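Local coordinates for UPF0053 protein HI_0107 (Haemophilus influenzae, PDB 3LAE) that is of unknown function but forms the transporter-associated domain of a CBS-domain membrane protein whose family is generally assigned flavin adenine dinucleotide binding, at residues 16-19 with 20-23. Residues are numbered along the deposited sequence; the frame is centred on the assembly and turned at random.
With PO4 (phosphate ion), chain C.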
loop_
_atom_site.group_PDB
_atom_site.type_symbol
_atom_site.label_atom_id
_atom_site.label_comp_id
_atom_site.label_asym_id
_atom_site.label_seq_id
_atom_site.Cartn_x
_atom_site.Cartn_y
_atom_site.Cartn_z
ATOM N N SER A 16 0.343 -7.282 -2.002
ATOM C CA SER A 16 -0.546 -8.007 -2.911
ATOM C C SER A 16 -1.981 -7.485 -2.912
ATOM O O SER A 16 -2.796 -7.909 -3.738
ATOM C CB SER A 16 -0.578 -9.479 -2.535
ATOM O OG SER A 16 -1.122 -9.634 -1.231
ATOM N N ALA A 17 -2.298 -6.583 -1.984
ATOM C CA ALA A 17 -3.664 -6.084 -1.871
ATOM C C ALA A 17 -4.166 -5.481 -3.179
ATOM O O ALA A 17 -3.496 -4.656 -3.797
ATOM C CB ALA A 17 -3.772 -5.068 -0.751
ATOM N N ASN A 18 -5.365 -5.884 -3.572
ATOM C CA ASN A 18 -6.011 -5.401 -4.779
ATOM C C ASN A 18 -6.536 -3.977 -4.573
ATOM O O ASN A 18 -7.260 -3.703 -3.605
ATOM C CB ASN A 18 -7.146 -6.361 -5.120
ATOM C CG ASN A 18 -7.901 -5.960 -6.347
ATOM O OD1 ASN A 18 -8.817 -5.141 -6.290
ATOM N ND2 ASN A 18 -7.533 -6.545 -7.470
ATOM N N LEU A 19 -6.149 -3.065 -5.460
ATOM C CA LEU A 19 -6.490 -1.652 -5.312
ATOM C C LEU A 19 -7.991 -1.402 -5.303
ATOM O O LEU A 19 -8.486 -0.602 -4.500
ATOM C CB LEU A 19 -5.848 -0.809 -6.413
ATOM C CG LEU A 19 -4.331 -0.749 -6.381
ATOM C CD1 LEU A 19 -3.822 -0.009 -7.610
ATOM C CD2 LEU A 19 -3.824 -0.093 -5.094
ATOM N N ARG A 20 -8.719 -2.058 -6.205
ATOM C CA ARG A 20 -10.166 -1.879 -6.246
ATOM C C ARG A 20 -10.811 -2.375 -4.954
ATOM O O ARG A 20 -11.746 -1.756 -4.453
ATOM C CB ARG A 20 -10.747 -2.584 -7.470
ATOM C CG ARG A 20 -10.401 -1.878 -8.775
ATOM C CD ARG A 20 -11.031 -2.562 -9.976
ATOM N NE ARG A 20 -10.893 -1.747 -11.179
ATOM C CZ ARG A 20 -10.991 -2.218 -12.420
ATOM N NH1 ARG A 20 -11.219 -3.511 -12.628
ATOM N NH2 ARG A 20 -10.854 -1.398 -13.453
ATOM N N ASP A 21 -10.313 -3.489 -4.419
ATOM C CA ASP A 21 -10.773 -3.993 -3.118
ATOM C C ASP A 21 -10.525 -2.982 -1.996
ATOM O O ASP A 21 -11.406 -2.729 -1.180
ATOM C CB ASP A 21 -10.073 -5.309 -2.755
ATOM C CG ASP A 21 -10.545 -6.490 -3.586
ATOM O OD1 ASP A 21 -11.548 -6.364 -4.317
ATOM O OD2 ASP A 21 -9.904 -7.560 -3.495
ATOM N N LEU A 22 -9.319 -2.420 -1.953
ATOM C CA LEU A 22 -8.971 -1.422 -0.940
ATOM C C LEU A 22 -9.873 -0.198 -1.028
ATOM O O LEU A 22 -10.370 0.297 -0.017
ATOM C CB LEU A 22 -7.515 -0.983 -1.104
ATOM C CG LEU A 22 -6.450 -2.014 -0.766
ATOM C CD1 LEU A 22 -5.084 -1.461 -1.122
ATOM C CD2 LEU A 22 -6.499 -2.368 0.721
ATOM N N ASN A 23 -10.084 0.299 -2.241
ATOM C CA ASN A 23 -10.947 1.465 -2.426
ATOM C C ASN A 23 -12.368 1.224 -1.920
ATOM O O ASN A 23 -12.948 2.063 -1.211
ATOM C CB ASN A 23 -10.962 1.897 -3.896
ATOM C CG ASN A 23 -9.724 2.672 -4.286
ATOM O OD1 ASN A 23 -8.929 3.057 -3.432
ATOM N ND2 ASN A 23 -9.557 2.913 -5.582
HETATM P P PO4 C . -9.135 -6.209 -10.695
HETATM O O1 PO4 C . -8.223 -7.370 -10.387
HETATM O O2 PO4 C . -10.564 -6.604 -10.396
HETATM O O3 PO4 C . -8.768 -4.997 -9.888
HETATM O O4 PO4 C . -9.039 -5.855 -12.155
#
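Asn18 caps the first turn of helix 19-26 by turning its side-chain oxygen back over the helix start: OD1 accepts from Asp21 N at 2.9 Å, the N-H pointing at it with an angle of 158° and lying in the carbonyl plane on a lone pair. With CG anti to the backbone N (chi1 179°), the amide swings toward the first-turn N-H groups, which have no preceding helical carbonyl to serve them. Asparagine suits this N-cap because it is short and carries an acceptor. Its own backbone O takes Leu22 N at 2.9 Å, and Leu19 O takes Asn23 N. The tight side is apolar: Leu22 CD1 rests 3.9 Å from the short methyl CB of buried Ala17, while Leu19, also buried, packs on Leu30 and Ala35.

Asp21 crosses the Asn18 side chain at about a right angle, its OD2 3.4 Å from Asn18 CB; a carboxylate in the first turn is probably favourable toward the helix dipole.

The solvent side belongs to exposed Arg20 and a phosphate ion. Asn18 ND2 donates to phosphate O3 at 3.1 Å, and more weakly to O1; extended Arg20 brings NH1 within 3.2 Å of O4. The ion probably came from the crystallisation liquor, yet the chemistry implies an anion-friendly helix start, where the cap's amide hydrogens and an arginine's positive charge can together attract a negative group.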